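Protein her-1 (Caenorhabditis elegans, PDB 1SZH) dictates male development in the worm, probably as a secreted signal acting directly in sex determination, and inhibits the function of TRA-2A. Local coordinates at residues L10-D13 with A14-C18; A61-P64 with K65-I68. The protein carries 2 engineered substitutions. All blocks are in the same frame, centred on the assembly; numbering follows the deposited sequence.

In the fold
Contact 1 (10-13 with 14-18) is part of helix 8-18, and contact 2 (61-64 with 65-68) is a turn in the loop between helices 47-59 and 85-97. Their centres are about 16 Å apart and they do not touch. Contact 1 is partly buried: Ile11, Ala14 and Ala15 face helices 24-33 and 47-59, while its charged residues lie on more open sides. Contact 2 is a surface contact. In each, an acid pairs with a lysine whose backbone N also bonds to the acid's carbonyl oxygen, four residues on in the alpha helix and three in the 3-10 turn. The disulfide from Cys18 to Cys54 fastens contact 1 to helix 47-59, whose end leads towards contact 2.

Contact 1 (L10-D13 with A14-C18); sequences LIKD and AAEKC
The carboxylate of Asp13 takes Lys17 NZ on the syn lone pair of OD1, 3.0 Å away, while that of Glu16 turns one face to the preceding turn. Over this face lies Lys12 O, 3.1 Å from Glu16 CD; on the same side but beyond the rim, Lys12 CB is 3.7 Å from Glu16 OE2. This is i to i+4 packing along alpha helix 8-18. Its frame is four successive backbone bonds, from Ala14 N with Leu10 O (2.9 Å) to Lys17 N with Asp13 O.

Asp13 CG stands anti to the backbone N (chi1 -174°), which swings the carboxylate towards the C-terminal end of the helix, where the outstretched Lys17 meets it. A lysine suits this place because its methylenes span one helical turn. Glu16 OE1 is near too, 4.1 Å from Asp13 OD2, a repulsion that Lys17, by pairing with Asp13, is likely to lessen. The small Ala14 and Ala15 let the helix lie close against its neighbours, Ala14 on Leu55 and Val58 of helix 47-59, Ala15 on Ile28 and Met31 of helix 24-33. Nearer the backbone than the salt bridge, Lys17 CG passes 3.3 Å from Asp13 O.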
loop_
_atom_site.group_PDB
_atom_site.type_symbol
_atom_site.label_atom_id
_atom_site.label_comp_id
_atom_site.label_asym_id
_atom_site.label_seq_id
_atom_site.Cartn_x
_atom_site.Cartn_y
_atom_site.Cartn_z
ATOM N N LEU A 10 -15.264 8.721 -10.723
ATOM C CA LEU A 10 -14.974 7.784 -9.643
ATOM C C LEU A 10 -14.107 8.410 -8.527
ATOM O O LEU A 10 -14.392 8.250 -7.324
ATOM C CB LEU A 10 -14.284 6.554 -10.223
ATOM C CG LEU A 10 -14.278 5.294 -9.366
ATOM C CD1 LEU A 10 -15.717 4.932 -9.000
ATOM C CD2 LEU A 10 -13.614 4.151 -10.138
ATOM N N ILE A 11 -13.056 9.124 -8.919
ATOM C CA ILE A 11 -12.184 9.766 -7.933
ATOM C C ILE A 11 -12.919 10.852 -7.156
ATOM O O ILE A 11 -12.763 10.975 -5.938
ATOM C CB ILE A 11 -10.916 10.357 -8.599
ATOM C CG1 ILE A 11 -9.980 9.207 -9.020
ATOM C CG2 ILE A 11 -10.213 11.299 -7.645
ATOM C CD1 ILE A 11 -8.774 9.665 -9.850
ATOM N N LYS A 12 -13.733 11.643 -7.842
ATOM C CA LYS A 12 -14.475 12.684 -7.144
ATOM C C LYS A 12 -15.481 12.059 -6.179
ATOM O O LYS A 12 -15.675 12.557 -5.075
ATOM C CB LYS A 12 -15.196 13.602 -8.149
ATOM C CG LYS A 12 -14.240 14.477 -8.946
ATOM C CD LYS A 12 -14.974 15.501 -9.812
ATOM C CE LYS A 12 -15.691 16.514 -8.936
ATOM N NZ LYS A 12 -16.227 17.685 -9.691
ATOM N N ASP A 13 -16.101 10.950 -6.582
ATOM C CA ASP A 13 -17.073 10.287 -5.714
ATOM C C ASP A 13 -16.384 9.728 -4.469
ATOM O O ASP A 13 -16.902 9.848 -3.353
ATOM C CB ASP A 13 -17.777 9.160 -6.463
ATOM C CG ASP A 13 -18.902 8.525 -5.645
ATOM O OD1 ASP A 13 -18.888 7.291 -5.478
ATOM O OD2 ASP A 13 -19.799 9.264 -5.177
ATOM N N ALA A 14 -15.210 9.124 -4.655
ATOM C CA ALA A 14 -14.475 8.567 -3.508
ATOM C C ALA A 14 -14.075 9.693 -2.545
ATOM O O ALA A 14 -14.170 9.534 -1.331
ATOM C CB ALA A 14 -13.233 7.816 -3.990
ATOM N N ALA A 15 -13.597 10.812 -3.092
ATOM C CA ALA A 15 -13.206 11.931 -2.253
ATOM C C ALA A 15 -14.404 12.446 -1.443
ATOM O O ALA A 15 -14.286 12.719 -0.249
ATOM C CB ALA A 15 -12.613 13.063 -3.110
ATOM N N GLU A 16 -15.552 12.557 -2.102
ATOM C CA GLU A 16 -16.769 13.044 -1.443
ATOM C C GLU A 16 -17.245 12.124 -0.319
ATOM O O GLU A 16 -17.756 12.591 0.707
ATOM C CB GLU A 16 -17.885 13.196 -2.484
ATOM C CG GLU A 16 -17.597 14.265 -3.538
ATOM C CD GLU A 16 -18.370 14.047 -4.833
ATOM O OE1 GLU A 16 -19.366 13.292 -4.815
ATOM O OE2 GLU A 16 -17.986 14.639 -5.870
ATOM N N LYS A 17 -17.077 10.824 -0.501
ATOM C CA LYS A 17 -17.520 9.848 0.484
ATOM C C LYS A 17 -16.542 9.596 1.606
ATOM O O LYS A 17 -16.920 9.152 2.684
ATOM C CB LYS A 17 -17.798 8.504 -0.206
ATOM C CG LYS A 17 -18.986 8.559 -1.172
ATOM C CD LYS A 17 -19.194 7.254 -1.892
ATOM C CE LYS A 17 -20.503 7.308 -2.706
ATOM N NZ LYS A 17 -20.709 6.065 -3.497
ATOM N N CYS A 18 -15.281 9.928 1.372
ATOM C CA CYS A 18 -14.252 9.599 2.342
ATOM C C CYS A 18 -13.464 10.710 3.018
ATOM O O CYS A 18 -12.911 10.487 4.084
ATOM C CB CYS A 18 -13.243 8.676 1.663
ATOM S SG CYS A 18 -13.975 7.200 0.912
#

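Contact 2 (A61-P64 with K65-I68); sequences AKEP and KKKI
Glu63 meets Lys66 twice, through backbone and side chain. Glu63 O accepts Lys66 N at 2.9 Å, the donor standing above the carbonyl plane, in keeping with 3-10 winding. With CG anti to its own carbonyl carbon (chi1 -48°), the Glu63 chain runs out beside the extended Lys66, which crosses it obliquely, Lys66 CG and CD both 3.9 Å from Glu63 CB. Lys66 NZ reaches Glu63 OE2 at 2.6 Å from above the carboxylate plane, a short salt bridge, while Lys66 CE lies 3.3 Å from Glu63 OE1. OE2 also has a weak hydrogen bond with Thr5 OG1, which brings the N-terminal tail to the same acid. An alanine in place of Lys66 would probably leave the Glu63 carboxylate without its opposite charge and freer to turn.

Pro64 follows at the second position of a type I turn, which runs on into another to make a short 3-10 segment. Its ring holds phi near the -54° the turn needs; no N-H is asked for there, so proline's lack of one costs nothing. Pro64 O then receives Lys67 N at 3.1 Å. The chain of Lys67, bent at chi3 (-72°), brings CE back to 4.3 Å from Pro64 CB.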
loop_
_atom_site.group_PDB
_atom_site.type_symbol
_atom_site.label_atom_id
_atom_site.label_comp_id
_atom_site.label_asym_id
_atom_site.label_seq_id
_atom_site.Cartn_x
_atom_site.Cartn_y
_atom_site.Cartn_z
ATOM N N ALA A 61 -14.807 -0.786 -5.978
ATOM C CA ALA A 61 -16.055 -1.452 -5.600
ATOM C C ALA A 61 -16.406 -2.603 -6.551
ATOM O O ALA A 61 -16.826 -3.669 -6.109
ATOM C CB ALA A 61 -17.189 -0.440 -5.573
ATOM N N LYS A 62 -16.220 -2.382 -7.848
ATOM C CA LYS A 62 -16.532 -3.405 -8.833
ATOM C C LYS A 62 -15.430 -4.434 -9.062
ATOM O O LYS A 62 -15.697 -5.512 -9.591
ATOM C CB LYS A 62 -16.915 -2.757 -10.164
ATOM C CG LYS A 62 -18.250 -2.032 -10.113
ATOM C CD LYS A 62 -18.761 -1.719 -11.508
ATOM C CE LYS A 62 -20.160 -1.122 -11.466
ATOM N NZ LYS A 62 -20.663 -0.757 -12.823
ATOM N N GLU A 63 -14.203 -4.105 -8.663
ATOM C CA GLU A 63 -13.081 -5.021 -8.833
ATOM C C GLU A 63 -12.335 -5.153 -7.510
ATOM O O GLU A 63 -11.200 -4.680 -7.353
ATOM C CB GLU A 63 -12.144 -4.507 -9.916
ATOM C CG GLU A 63 -12.874 -4.089 -11.177
ATOM C CD GLU A 63 -11.935 -3.728 -12.297
ATOM O OE1 GLU A 63 -11.443 -4.655 -12.980
ATOM O OE2 GLU A 63 -11.684 -2.520 -12.489
ATOM N N PRO A 64 -12.959 -5.816 -6.538
ATOM C CA PRO A 64 -12.375 -6.015 -5.212
ATOM C C PRO A 64 -10.978 -6.650 -5.167
ATOM O O PRO A 64 -10.213 -6.414 -4.233
ATOM C CB PRO A 64 -13.435 -6.855 -4.497
ATOM C CG PRO A 64 -14.106 -7.606 -5.651
ATOM C CD PRO A 64 -14.259 -6.505 -6.653
ATOM N N LYS A 65 -10.645 -7.455 -6.170
ATOM C CA LYS A 65 -9.329 -8.081 -6.209
ATOM C C LYS A 65 -8.220 -7.056 -6.447
ATOM O O LYS A 65 -7.041 -7.384 -6.365
ATOM C CB LYS A 65 -9.277 -9.137 -7.310
ATOM C CG LYS A 65 -10.226 -10.310 -7.087
ATOM C CD LYS A 65 -9.819 -11.123 -5.875
ATOM C CE LYS A 65 -10.590 -12.433 -5.801
ATOM N NZ LYS A 65 -10.044 -13.308 -4.725
ATOM N N LYS A 66 -8.587 -5.829 -6.779
ATOM C CA LYS A 66 -7.555 -4.805 -7.004
ATOM C C LYS A 66 -7.102 -4.165 -5.692
ATOM O O LYS A 66 -6.109 -3.433 -5.666
ATOM C CB LYS A 66 -8.070 -3.703 -7.924
ATOM C CG LYS A 66 -8.340 -4.157 -9.336
ATOM C CD LYS A 66 -8.607 -2.963 -10.228
ATOM C CE LYS A 66 -8.724 -3.352 -11.703
ATOM N NZ LYS A 66 -9.129 -2.189 -12.564
ATOM N N LYS A 67 -7.831 -4.427 -4.615
ATOM C CA LYS A 67 -7.510 -3.861 -3.314
ATOM C C LYS A 67 -6.396 -4.619 -2.602
ATOM O O LYS A 67 -6.208 -5.825 -2.825
ATOM C CB LYS A 67 -8.752 -3.875 -2.401
ATOM C CG LYS A 67 -9.922 -3.078 -2.935
ATOM C CD LYS A 67 -11.019 -2.852 -1.899
ATOM C CE LYS A 67 -11.800 -4.100 -1.601
ATOM N NZ LYS A 67 -13.048 -3.771 -0.820
ATOM N N ILE A 68 -5.668 -3.909 -1.739
ATOM C CA ILE A 68 -4.630 -4.530 -0.911
ATOM C C ILE A 68 -4.811 -4.000 0.496
ATOM O O ILE A 68 -4.934 -2.784 0.703
ATOM C CB ILE A 68 -3.207 -4.212 -1.389
ATOM C CG1 ILE A 68 -2.946 -4.960 -2.705
ATOM C CG2 ILE A 68 -2.179 -4.679 -0.321
ATOM C CD1 ILE A 68 -1.633 -4.598 -3.350
#